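Local coordinates for protein enoyl-CoA hydratase/isomerase (Mycobacterium abscessus, PDB 3QXZ) that probably acts on enoyl-CoA thioesters of fatty acid metabolism as a hydratase or isomerase of the crotonase family, at residues 7-12 with 33-38; 27-32 with 61-66; 56-61 with 104-109; 112-117 with 131-136. All blocks are in the same frame, centred on the assembly; numbering follows the deposited sequence.

Interaction 1. Residues 7-12 with 33-38; sequences TELHEE and VELGRQ
Thr-7, Leu-9, Leu-35 and Gln-38 join the edge strand of the crotonase-fold sheet to the start of its first long helix, 33-48, with strand and helix running in nearly the same direction (26° between the short axes). Leu-35 fits its two methyls against different parts of the strand. CD2 meets Thr-7 CG2 at 3.8 Å, the two side chains crossing at a slant, while CD1 lies against the backbone, 3.6 Å from Thr-7 O. The same CD1 also touches Leu-9 CB at 4.0 Å. Thr-7 can offer this methyl because its hydroxyl is turned elsewhere, to Ser-30 O.

Leu-9 points at the helix with CG anti to its backbone N (chi1 -174°), which carries CD2 over the main chain of Gln-38, 3.5 Å from Gln-38 O. Ala-42, one turn further on, and Leu-22 of the neighbouring strand continue this apolar layer.

The polar side of the contact is organised by Gln-38. Its chain is extended beyond CG, and the amide is held at both ends: NE2 gives a nearly straight bond of 3.1 Å to Glu-34 OE2, lying in the amide plane and using the carboxylate's anti lone pair, whereas OE1 accepts from a water. Glu-34 also forms a salt bridge to Arg-37 through its other oxygen. The bridging water is thus gripped from both segments, 2.6 Å from Gln-38 OE1 and 2.9 Å from Leu-9 N, whose hydrogen it accepts.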
loop_
_atom_site.group_PDB
_atom_site.type_symbol
_atom_site.label_atom_id
_atom_site.label_comp_id
_atom_site.label_asym_id
_atom_site.label_seq_id
_atom_site.Cartn_x
_atom_site.Cartn_y
_atom_site.Cartn_z
ATOM N N THR A 7 -15.363 13.642 -28.034
ATOM C CA THR A 7 -14.724 14.337 -26.934
ATOM C C THR A 7 -13.370 14.753 -27.445
ATOM O O THR A 7 -12.583 13.919 -27.899
ATOM C CB THR A 7 -14.577 13.443 -25.697
ATOM O OG1 THR A 7 -15.879 13.049 -25.253
ATOM C CG2 THR A 7 -13.862 14.187 -24.554
ATOM N N GLU A 8 -13.109 16.049 -27.380
ATOM C CA GLU A 8 -11.857 16.595 -27.893
ATOM C C GLU A 8 -10.820 16.680 -26.787
ATOM O O GLU A 8 -11.171 16.672 -25.614
ATOM C CB GLU A 8 -12.086 17.994 -28.458
ATOM C CG GLU A 8 -13.076 18.063 -29.608
ATOM C CD GLU A 8 -13.313 19.483 -30.066
ATOM O OE1 GLU A 8 -13.030 20.431 -29.296
ATOM O OE2 GLU A 8 -13.794 19.656 -31.208
ATOM N N LEU A 9 -9.554 16.750 -27.175
ATOM C CA LEU A 9 -8.463 17.020 -26.246
ATOM C C LEU A 9 -7.935 18.422 -26.498
ATOM O O LEU A 9 -7.449 18.719 -27.602
ATOM C CB LEU A 9 -7.340 15.997 -26.427
ATOM C CG LEU A 9 -6.182 16.043 -25.434
ATOM C CD1 LEU A 9 -6.674 15.730 -24.028
ATOM C CD2 LEU A 9 -5.105 15.073 -25.853
ATOM N N HIS A 10 -8.036 19.283 -25.490
ATOM C CA HIS A 10 -7.486 20.636 -25.584
ATOM C C HIS A 10 -6.149 20.699 -24.853
ATOM O O HIS A 10 -5.915 19.954 -23.896
ATOM C CB HIS A 10 -8.467 21.670 -25.024
ATOM C CG HIS A 10 -9.751 21.770 -25.797
ATOM N ND1 HIS A 10 -10.811 22.542 -25.372
ATOM C CD2 HIS A 10 -10.146 21.198 -26.962
ATOM C CE1 HIS A 10 -11.798 22.449 -26.246
ATOM N NE2 HIS A 10 -11.426 21.633 -27.217
ATOM N N GLU A 11 -5.273 21.584 -25.306
ATOM C CA GLU A 11 -3.934 21.726 -24.754
ATOM C C GLU A 11 -3.518 23.187 -24.669
ATOM O O GLU A 11 -3.710 23.963 -25.622
ATOM C CB GLU A 11 -2.928 20.938 -25.595
ATOM C CG GLU A 11 -1.495 21.017 -25.074
ATOM C CD GLU A 11 -0.532 20.264 -25.951
ATOM O OE1 GLU A 11 -0.796 19.085 -26.261
ATOM O OE2 GLU A 11 0.485 20.863 -26.353
ATOM N N GLU A 12 -2.958 23.561 -23.528
ATOM C CA GLU A 12 -2.398 24.901 -23.327
ATOM C C GLU A 12 -1.125 24.778 -22.516
ATOM O O GLU A 12 -1.135 24.127 -21.467
ATOM C CB GLU A 12 -3.401 25.788 -22.584
ATOM C CG GLU A 12 -2.963 27.244 -22.415
ATOM C CD GLU A 12 -3.934 28.034 -21.545
ATOM O OE1 GLU A 12 -5.164 27.914 -21.757
ATOM O OE2 GLU A 12 -3.466 28.763 -20.646
ATOM N N VAL A 33 -12.138 6.009 -28.352
ATOM C CA VAL A 33 -10.898 5.447 -28.874
ATOM C C VAL A 33 -9.992 6.559 -29.389
ATOM O O VAL A 33 -8.798 6.599 -29.064
ATOM C CB VAL A 33 -11.178 4.444 -30.022
ATOM C CG1 VAL A 33 -9.869 3.906 -30.587
ATOM C CG2 VAL A 33 -12.062 3.302 -29.545
ATOM N N GLU A 34 -10.564 7.472 -30.164
ATOM C CA GLU A 34 -9.792 8.599 -30.693
ATOM C C GLU A 34 -9.234 9.504 -29.595
ATOM O O GLU A 34 -8.087 9.949 -29.686
ATOM C CB GLU A 34 -10.598 9.397 -31.738
ATOM C CG GLU A 34 -9.830 10.559 -32.395
ATOM C CD GLU A 34 -8.603 10.132 -33.194
ATOM O OE1 GLU A 34 -8.513 8.970 -33.637
ATOM O OE2 GLU A 34 -7.716 10.981 -33.394
ATOM N N LEU A 35 -10.017 9.759 -28.553
ATOM C CA LEU A 35 -9.505 10.539 -27.420
ATOM C C LEU A 35 -8.299 9.838 -26.811
ATOM O O LEU A 35 -7.301 10.496 -26.481
ATOM C CB LEU A 35 -10.580 10.743 -26.355
ATOM C CG LEU A 35 -10.198 11.611 -25.148
ATOM C CD1 LEU A 35 -9.978 13.085 -25.548
ATOM C CD2 LEU A 35 -11.255 11.489 -24.080
ATOM N N GLY A 36 -8.371 8.512 -26.665
ATOM C CA GLY A 36 -7.224 7.760 -26.103
ATOM C C GLY A 36 -5.973 7.865 -26.958
ATOM O O GLY A 36 -4.858 8.021 -26.437
ATOM N N ARG A 37 -6.148 7.801 -28.283
ATOM C CA ARG A 37 -5.037 7.975 -29.224
ATOM C C ARG A 37 -4.401 9.344 -29.067
ATOM O O ARG A 37 -3.173 9.458 -29.001
ATOM C CB ARG A 37 -5.525 7.830 -30.664
ATOM C CG ARG A 37 -5.938 6.425 -31.029
ATOM C CD ARG A 37 -6.344 6.386 -32.492
ATOM N NE ARG A 37 -6.911 5.087 -32.845
ATOM C CZ ARG A 37 -7.976 4.923 -33.623
ATOM N NH1 ARG A 37 -8.614 5.978 -34.104
ATOM N NH2 ARG A 37 -8.423 3.708 -33.897
ATOM N N GLN A 38 -5.243 10.377 -29.005
ATOM C CA GLN A 38 -4.754 11.756 -28.853
ATOM C C GLN A 38 -4.066 11.995 -27.503
ATOM O O GLN A 38 -3.062 12.709 -27.449
ATOM C CB GLN A 38 -5.872 12.771 -29.090
ATOM C CG GLN A 38 -6.290 12.795 -30.571
ATOM C CD GLN A 38 -7.184 13.946 -30.948
ATOM O OE1 GLN A 38 -7.184 15.003 -30.319
ATOM N NE2 GLN A 38 -7.939 13.755 -32.024
HETATM O O HOH W 1 -9.203 16.640 -30.087
#

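Interaction 2. Residues 27-32 with 61-66; sequences TRNSFT and PPAFCS
Two loops at the C-terminal ends of neighbouring sheet strands, one after strand 17-23 and the other after strand 54-59, lock together here through the side chain of Asn-29, the hydroxyl and N-H of Ser-66, and the backbone carbonyls they meet. Arg-28 and Asn-29 both adopt left-handed helical backbone angles, and the tight bend presents successive carbonyls to the second loop. Ser-66 takes two of them: its OG donates to Thr-27 O at 2.7 Å and its N to Arg-28 O at 3.0 Å, each approaching nearly end-on to the carbonyl. The first bond is made possible by OG standing between the backbone N and the carbonyl carbon (chi1 60°).

Asn-29 works in the other direction. Its ND2 donates to Phe-64 O at 3.1 Å, from well above that carbonyl's plane, and also to Ala-60 O, while OD1 receives the N-H of Gly-24. The buried amide is therefore bonded at both ends, which sets its rotation, and tied to Gly-24, Ala-60 and Phe-64.

Between these bonds the packing is small and close. Arg-28 CB lies 3.8 Å from Ala-63 CB and at the same separation from Ser-66 CB. Cys-65 SG sits 3.3 Å from Asn-29 O and 4.0 Å from Phe-31 CB. A cis peptide precedes Pro-62, and the chain turns a corner at Phe-64. A backbone bond between Phe-31 and Gly-67 carries the pairing onward, toward the stretch that in crotonases typically supplies one N-H of the oxyanion hole.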
loop_
_atom_site.group_PDB
_atom_site.type_symbol
_atom_site.label_atom_id
_atom_site.label_comp_id
_atom_site.label_asym_id
_atom_site.label_seq_id
_atom_site.Cartn_x
_atom_site.Cartn_y
_atom_site.Cartn_z
ATOM N N THR A 27 -21.469 14.832 -23.397
ATOM C CA THR A 27 -21.374 13.483 -22.827
ATOM C C THR A 27 -20.582 13.427 -21.517
ATOM O O THR A 27 -20.127 12.347 -21.132
ATOM C CB THR A 27 -20.705 12.477 -23.812
ATOM O OG1 THR A 27 -19.361 12.902 -24.103
ATOM C CG2 THR A 27 -21.500 12.350 -25.113
ATOM N N ARG A 28 -20.438 14.562 -20.837
ATOM C CA ARG A 28 -19.614 14.649 -19.625
ATOM C C ARG A 28 -18.205 14.100 -19.897
ATOM O O ARG A 28 -17.636 13.314 -19.103
ATOM C CB ARG A 28 -20.296 13.944 -18.440
ATOM C CG ARG A 28 -21.438 14.748 -17.820
ATOM C CD ARG A 28 -22.098 13.970 -16.692
ATOM N NE ARG A 28 -22.848 14.840 -15.787
ATOM C CZ ARG A 28 -23.636 14.407 -14.805
ATOM N NH1 ARG A 28 -23.796 13.108 -14.592
ATOM N NH2 ARG A 28 -24.270 15.279 -14.030
ATOM N N ASN A 29 -17.661 14.513 -21.040
ATOM C CA ASN A 29 -16.305 14.201 -21.492
ATOM C C ASN A 29 -16.072 12.703 -21.603
ATOM O O ASN A 29 -15.037 12.208 -21.163
ATOM C CB ASN A 29 -15.233 14.877 -20.599
ATOM C CG ASN A 29 -15.613 16.289 -20.184
ATOM O OD1 ASN A 29 -16.149 17.075 -20.991
ATOM N ND2 ASN A 29 -15.357 16.628 -18.925
ATOM N N SER A 30 -17.018 11.987 -22.213
ATOM C CA SER A 30 -16.903 10.534 -22.354
ATOM C C SER A 30 -15.621 10.135 -23.067
ATOM O O SER A 30 -15.093 10.873 -23.903
ATOM C CB SER A 30 -18.108 9.944 -23.094
ATOM O OG SER A 30 -18.146 10.433 -24.425
ATOM N N PHE A 31 -15.104 8.967 -22.696
ATOM C CA PHE A 31 -13.926 8.418 -23.328
ATOM C C PHE A 31 -14.280 7.796 -24.665
ATOM O O PHE A 31 -15.298 7.104 -24.800
ATOM C CB PHE A 31 -13.271 7.361 -22.436
ATOM C CG PHE A 31 -11.973 6.863 -22.976
ATOM C CD1 PHE A 31 -10.805 7.610 -22.793
ATOM C CD2 PHE A 31 -11.910 5.674 -23.686
ATOM C CE1 PHE A 31 -9.601 7.179 -23.316
ATOM C CE2 PHE A 31 -10.699 5.230 -24.218
ATOM C CZ PHE A 31 -9.543 5.992 -24.015
ATOM N N THR A 32 -13.421 8.042 -25.646
ATOM C CA THR A 32 -13.518 7.427 -26.966
ATOM C C THR A 32 -12.152 6.918 -27.381
ATOM O O THR A 32 -11.120 7.386 -26.872
ATOM C CB THR A 32 -13.993 8.427 -28.052
ATOM O OG1 THR A 32 -12.985 9.423 -28.255
ATOM C CG2 THR A 32 -15.337 9.088 -27.664
ATOM N N PRO A 61 -15.716 21.295 -17.098
ATOM C CA PRO A 61 -16.745 21.158 -16.066
ATOM C C PRO A 61 -18.118 20.812 -16.661
ATOM O O PRO A 61 -18.429 21.256 -17.771
ATOM C CB PRO A 61 -16.754 22.542 -15.399
ATOM C CG PRO A 61 -15.364 23.013 -15.544
ATOM C CD PRO A 61 -14.925 22.528 -16.920
ATOM N N PRO A 62 -18.955 20.065 -15.922
ATOM C CA PRO A 62 -18.806 19.699 -14.511
ATOM C C PRO A 62 -18.106 18.360 -14.246
ATOM O O PRO A 62 -18.047 17.930 -13.096
ATOM C CB PRO A 62 -20.262 19.620 -14.044
ATOM C CG PRO A 62 -20.982 19.083 -15.245
ATOM C CD PRO A 62 -20.260 19.621 -16.460
ATOM N N ALA A 63 -17.600 17.698 -15.280
ATOM C CA ALA A 63 -17.076 16.347 -15.092
ATOM C C ALA A 63 -15.580 16.256 -15.383
ATOM O O ALA A 63 -15.005 17.130 -16.045
ATOM C CB ALA A 63 -17.845 15.384 -15.972
ATOM N N PHE A 64 -14.943 15.182 -14.909
ATOM C CA PHE A 64 -13.612 14.858 -15.386
ATOM C C PHE A 64 -13.755 14.007 -16.650
ATOM O O PHE A 64 -13.436 14.460 -17.754
ATOM C CB PHE A 64 -12.791 14.161 -14.285
ATOM C CG PHE A 64 -11.414 13.721 -14.736
ATOM C CD1 PHE A 64 -10.356 14.642 -14.826
ATOM C CD2 PHE A 64 -11.164 12.383 -15.058
ATOM C CE1 PHE A 64 -9.085 14.240 -15.236
ATOM C CE2 PHE A 64 -9.903 11.964 -15.482
ATOM C CZ PHE A 64 -8.845 12.898 -15.557
ATOM N N CYS A 65 -14.276 12.780 -16.512
ATOM C CA CYS A 65 -14.490 11.883 -17.651
ATOM C C CYS A 65 -15.479 10.809 -17.239
ATOM O O CYS A 65 -15.233 10.047 -16.310
ATOM C CB CYS A 65 -13.167 11.249 -18.114
ATOM S SG CYS A 65 -13.369 9.996 -19.395
ATOM N N SER A 66 -16.621 10.774 -17.926
ATOM C CA SER A 66 -17.700 9.841 -17.604
ATOM C C SER A 66 -17.430 8.410 -18.084
ATOM O O SER A 66 -18.254 7.531 -17.862
ATOM C CB SER A 66 -19.024 10.339 -18.188
ATOM O OG SER A 66 -18.912 10.438 -19.605
#

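Interaction 3. Residues 56-61 with 104-109; sequences VLTGAP and AVNGHA
Thr-58, Gly-59 and Asn-106 make the tight part of this contact, where parallel strands 54-59 and 101-105 part company at their C-terminal ends. Before they separate, Ala-104 N donates to Leu-57 O at 2.8 Å. The next link is made by a side chain: Thr-58 OG1, anti to its backbone N (chi1 -157°), donates to Ala-104 O at 2.8 Å, tilted only slightly from the carbonyl plane. Asn-106 then stands in for a strand residue. Its side chain crosses that of Thr-58 at about a right angle and brings OD1 to Gly-59 N, a 3.0 Å bond whose donor is tilted 30° from the side-chain carbonyl plane. Its ND2 bonds to Ala-63 O, so both ends of this buried amide are held and its rotation is set. On one face of the sheet, Val-56 CG1 and Ala-104 CB meet at 4.0 Å.

The outer side is looser. Exposed Pro-61 only brushes the amide, with CA 3.8 Å from Asn-106 ND2. On the far strand, Val-105 centres an inverse gamma turn that swings the chain away toward strand 108-110.

The face carrying Val-56 and Ala-104 is covered by helix 186-203, through Leu-190 and Ala-197 on Val-56 and Val-189 and Ala-193 on Ala-104. Leu-57 packs against Leu-39 and Tyr-43 of helix 33-48, and strand 17-23 is the next sheet neighbour of strand 54-59.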
loop_
_atom_site.group_PDB
_atom_site.type_symbol
_atom_site.label_atom_id
_atom_site.label_comp_id
_atom_site.label_asym_id
_atom_site.label_seq_id
_atom_site.Cartn_x
_atom_site.Cartn_y
_atom_site.Cartn_z
ATOM N N VAL A 56 -0.752 18.758 -16.361
ATOM C CA VAL A 56 -2.000 18.663 -15.584
ATOM C C VAL A 56 -3.100 18.172 -16.504
ATOM O O VAL A 56 -3.314 18.765 -17.561
ATOM C CB VAL A 56 -2.376 20.025 -14.947
ATOM C CG1 VAL A 56 -3.726 19.948 -14.211
ATOM C CG2 VAL A 56 -1.275 20.480 -13.988
ATOM N N LEU A 57 -3.766 17.084 -16.118
ATOM C CA LEU A 57 -4.910 16.530 -16.841
ATOM C C LEU A 57 -6.210 16.872 -16.120
ATOM O O LEU A 57 -6.343 16.644 -14.907
ATOM C CB LEU A 57 -4.755 15.011 -16.970
ATOM C CG LEU A 57 -5.867 14.290 -17.742
ATOM C CD1 LEU A 57 -5.963 14.729 -19.203
ATOM C CD2 LEU A 57 -5.606 12.782 -17.639
ATOM N N THR A 58 -7.177 17.426 -16.856
ATOM C CA THR A 58 -8.433 17.866 -16.256
ATOM C C THR A 58 -9.582 17.710 -17.252
ATOM O O THR A 58 -9.337 17.379 -18.412
ATOM C CB THR A 58 -8.292 19.308 -15.709
ATOM O OG1 THR A 58 -9.269 19.541 -14.700
ATOM C CG2 THR A 58 -8.372 20.361 -16.817
ATOM N N GLY A 59 -10.819 17.892 -16.787
ATOM C CA GLY A 59 -11.991 17.816 -17.673
ATOM C C GLY A 59 -12.772 19.111 -17.756
ATOM O O GLY A 59 -12.765 19.924 -16.835
ATOM N N ALA A 60 -13.473 19.293 -18.873
ATOM C CA ALA A 60 -14.390 20.432 -18.996
ATOM C C ALA A 60 -15.497 20.272 -17.953
ATOM O O ALA A 60 -16.152 19.239 -17.915
ATOM C CB ALA A 60 -14.987 20.481 -20.397
ATOM N N PRO A 61 -15.716 21.295 -17.098
ATOM C CA PRO A 61 -16.745 21.158 -16.066
ATOM C C PRO A 61 -18.118 20.812 -16.661
ATOM O O PRO A 61 -18.429 21.256 -17.771
ATOM C CB PRO A 61 -16.754 22.542 -15.399
ATOM C CG PRO A 61 -15.364 23.013 -15.544
ATOM C CD PRO A 61 -14.925 22.528 -16.920
ATOM N N ALA A 104 -6.186 16.688 -12.151
ATOM C CA ALA A 104 -7.119 17.597 -11.492
ATOM C C ALA A 104 -8.517 17.081 -11.807
ATOM O O ALA A 104 -9.126 17.436 -12.829
ATOM C CB ALA A 104 -6.906 19.040 -12.003
ATOM N N VAL A 105 -8.969 16.158 -10.955
ATOM C CA VAL A 105 -10.225 15.437 -11.169
ATOM C C VAL A 105 -11.356 16.313 -10.631
ATOM O O VAL A 105 -11.764 16.229 -9.472
ATOM C CB VAL A 105 -10.187 14.026 -10.543
ATOM C CG1 VAL A 105 -11.437 13.270 -10.881
ATOM C CG2 VAL A 105 -8.959 13.243 -11.060
ATOM N N ASN A 106 -11.807 17.208 -11.507
ATOM C CA ASN A 106 -12.718 18.299 -11.150
ATOM C C ASN A 106 -14.175 17.890 -10.999
ATOM O O ASN A 106 -15.020 18.718 -10.673
ATOM C CB ASN A 106 -12.622 19.403 -12.206
ATOM C CG ASN A 106 -12.890 18.878 -13.584
ATOM O OD1 ASN A 106 -12.093 18.110 -14.121
ATOM N ND2 ASN A 106 -14.062 19.231 -14.165
ATOM N N GLY A 107 -14.479 16.626 -11.274
ATOM C CA GLY A 107 -15.841 16.116 -11.172
ATOM C C GLY A 107 -15.863 14.652 -11.552
ATOM O O GLY A 107 -14.824 13.980 -11.499
ATOM N N HIS A 108 -17.028 14.150 -11.953
ATOM C CA HIS A 108 -17.239 12.705 -12.145
ATOM C C HIS A 108 -16.137 12.047 -12.929
ATOM O O HIS A 108 -15.726 12.543 -13.981
ATOM C CB HIS A 108 -18.556 12.445 -12.879
ATOM C CG HIS A 108 -19.717 13.192 -12.307
ATOM N ND1 HIS A 108 -19.989 13.220 -10.960
ATOM C CD2 HIS A 108 -20.674 13.945 -12.904
ATOM C CE1 HIS A 108 -21.081 13.937 -10.747
ATOM N NE2 HIS A 108 -21.511 14.391 -11.912
ATOM N N ALA A 109 -15.672 10.918 -12.399
ATOM C CA ALA A 109 -14.676 10.092 -13.094
ATOM C C ALA A 109 -15.115 8.642 -12.938
ATOM O O ALA A 109 -15.050 8.080 -11.845
ATOM C CB ALA A 109 -13.274 10.323 -12.537
#

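Interaction 4. Residues 112-117 with 131-136; sequences IGMTLA and YAIPQV
Met-114 and Thr-115 of the short helix 112-117 pack on strand 131-132 and the chain that follows it, in a buried, mainly apolar contact. Met-114 leaves the helix with CG anti to the backbone N (chi1 176°) and then bends at both following torsions, so the end of the chain curls round and CE reaches Tyr-131, 3.6 Å from CD1 and 3.7 Å from CB. The methionine crosses the tyrosine at about a right angle, and crosses Ile-133 similarly, with its CG 3.8 Å from Ile-133 CG1. The other branch of the isoleucine, CG2, meets Thr-115 CG2 at 3.9 Å. Ile-133 therefore fills the step between two successive helix residues.

Contacts with polar main-chain atoms are few: Met-114 CB rests 3.8 Å from Ala-132 O, and Gln-135 NE2 comes within 3.5 Å of Ile-112 N at the start of the helix.

The polar ends are satisfied from outside the two segments. Thr-115 OG1 and Gln-135 NE2 bond to the two different carboxylate oxygens of Asp-143, which thereby links helix and loop, and Tyr-131 OH bonds to Ala-126 O. Val-136 continues to the subunit boundary, touching Thr-212 of a neighbouring subunit.

In crotonases the start of this helix contributes an N-H to the oxyanion hole. By the family's sequence pattern, Thr-115 and Gln-135 probably stand where classical enoyl-CoA hydratases have their two catalytic glutamates, so the arrangement is consistent with a variant crotonase active site.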
loop_
_atom_site.group_PDB
_atom_site.type_symbol
_atom_site.label_atom_id
_atom_site.label_comp_id
_atom_site.label_asym_id
_atom_site.label_seq_id
_atom_site.Cartn_x
_atom_site.Cartn_y
_atom_site.Cartn_z
ATOM N N ILE A 112 -13.274 3.893 -17.283
ATOM C CA ILE A 112 -11.974 4.280 -17.820
ATOM C C ILE A 112 -11.631 5.753 -17.506
ATOM O O ILE A 112 -10.447 6.131 -17.470
ATOM C CB ILE A 112 -11.803 3.905 -19.324
ATOM C CG1 ILE A 112 -10.292 3.897 -19.687
ATOM C CG2 ILE A 112 -12.748 4.760 -20.210
ATOM C CD1 ILE A 112 -9.925 2.979 -20.805
ATOM N N GLY A 113 -12.645 6.579 -17.232
ATOM C CA GLY A 113 -12.365 7.931 -16.733
ATOM C C GLY A 113 -11.568 7.894 -15.436
ATOM O O GLY A 113 -10.639 8.696 -15.239
ATOM N N MET A 114 -11.942 6.971 -14.547
ATOM C CA MET A 114 -11.187 6.798 -13.321
ATOM C C MET A 114 -9.886 6.013 -13.539
ATOM O O MET A 114 -8.837 6.392 -12.997
ATOM C CB MET A 114 -12.038 6.130 -12.243
ATOM C CG MET A 114 -11.268 5.817 -10.945
ATOM S SD MET A 114 -10.451 7.229 -10.142
ATOM C CE MET A 114 -11.920 8.042 -9.552
ATOM N N THR A 115 -9.929 4.923 -14.311
ATOM C CA THR A 115 -8.696 4.116 -14.431
ATOM C C THR A 115 -7.576 4.877 -15.145
ATOM O O THR A 115 -6.422 4.716 -14.765
ATOM C CB THR A 115 -8.939 2.730 -15.041
ATOM O OG1 THR A 115 -9.355 2.910 -16.397
ATOM C CG2 THR A 115 -10.011 1.952 -14.273
ATOM N N LEU A 116 -7.910 5.740 -16.108
ATOM C CA LEU A 116 -6.890 6.632 -16.683
ATOM C C LEU A 116 -6.390 7.671 -15.681
ATOM O O LEU A 116 -5.206 8.042 -15.710
ATOM C CB LEU A 116 -7.365 7.326 -17.956
ATOM C CG LEU A 116 -7.492 6.357 -19.106
ATOM C CD1 LEU A 116 -8.149 7.071 -20.239
ATOM C CD2 LEU A 116 -6.160 5.741 -19.545
ATOM N N ALA A 117 -7.260 8.166 -14.810
ATOM C CA ALA A 117 -6.806 9.097 -13.768
ATOM C C ALA A 117 -5.823 8.431 -12.816
ATOM O O ALA A 117 -4.906 9.099 -12.291
ATOM C CB ALA A 117 -7.989 9.666 -13.009
ATOM N N TYR A 131 -17.524 8.800 -8.336
ATOM C CA TYR A 131 -16.326 8.019 -8.702
ATOM C C TYR A 131 -16.649 6.543 -8.621
ATOM O O TYR A 131 -17.236 6.094 -7.642
ATOM C CB TYR A 131 -15.169 8.365 -7.753
ATOM C CG TYR A 131 -14.905 9.851 -7.757
ATOM C CD1 TYR A 131 -14.490 10.495 -8.930
ATOM C CD2 TYR A 131 -15.165 10.627 -6.622
ATOM C CE1 TYR A 131 -14.315 11.872 -8.968
ATOM C CE2 TYR A 131 -14.991 12.001 -6.644
ATOM C CZ TYR A 131 -14.555 12.611 -7.819
ATOM O OH TYR A 131 -14.382 13.988 -7.864
ATOM N N ALA A 132 -16.289 5.774 -9.653
ATOM C CA ALA A 132 -16.555 4.329 -9.640
ATOM C C ALA A 132 -15.745 3.695 -10.733
ATOM O O ALA A 132 -15.408 4.351 -11.737
ATOM C CB ALA A 132 -18.053 4.018 -9.870
ATOM N N ILE A 133 -15.506 2.391 -10.571
ATOM C CA ILE A 133 -14.897 1.545 -11.612
ATOM C C ILE A 133 -15.893 0.392 -11.796
ATOM O O ILE A 133 -15.696 -0.689 -11.254
ATOM C CB ILE A 133 -13.488 1.066 -11.192
ATOM C CG1 ILE A 133 -12.599 2.268 -10.864
ATOM C CG2 ILE A 133 -12.846 0.226 -12.278
ATOM C CD1 ILE A 133 -11.289 1.883 -10.127
ATOM N N PRO A 134 -16.992 0.643 -12.549
ATOM C CA PRO A 134 -18.118 -0.295 -12.505
ATOM C C PRO A 134 -18.148 -1.298 -13.640
ATOM O O PRO A 134 -19.186 -1.930 -13.849
ATOM C CB PRO A 134 -19.318 0.642 -12.596
ATOM C CG PRO A 134 -18.853 1.711 -13.555
ATOM C CD PRO A 134 -17.351 1.881 -13.275
ATOM N N GLN A 135 -17.034 -1.468 -14.345
ATOM C CA GLN A 135 -16.990 -2.345 -15.530
ATOM C C GLN A 135 -17.582 -3.741 -15.290
ATOM O O GLN A 135 -18.261 -4.284 -16.169
ATOM C CB GLN A 135 -15.538 -2.481 -15.990
ATOM C CG GLN A 135 -14.987 -1.295 -16.820
ATOM C CD GLN A 135 -14.372 -0.174 -15.980
ATOM O OE1 GLN A 135 -14.827 0.131 -14.874
ATOM N NE2 GLN A 135 -13.316 0.442 -16.510
ATOM N N VAL A 136 -17.312 -4.349 -14.131
ATOM C CA VAL A 136 -17.834 -5.722 -13.895
ATOM C C VAL A 136 -19.359 -5.782 -13.834
ATOM O O VAL A 136 -19.936 -6.839 -14.096
ATOM C CB VAL A 136 -17.250 -6.399 -12.618
ATOM C CG1 VAL A 136 -15.723 -6.573 -12.727
ATOM C CG2 VAL A 136 -17.659 -5.628 -11.342
#

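In the fold
Interactions 2 and 3 lie closest, with centres about 8 Å apart; they share Pro-61, and Phe-64 N bonds to His-108 O (2.9 Å). Interaction 1 joins from the sheet edge, where Thr-7 OG1 lies 2.7 Å from Ser-30 O and Phe-31 packs on helix 33-48 at Gly-36. Interaction 4 is reached from interaction 2 by Cys-65 SG against Gly-113 CA (3.5 Å) and from interaction 3 by Tyr-131 packed on Gly-107. The loop of interaction 2 and the helix start of interaction 4 adjoin; by family analogy, N-H groups from these two regions would form the oxyanion hole. Bound 1,2-ethanediol, probably from the crystallisation liquor, lies about 3 Å from the Gln-135 side chain, consistent with a pocket there.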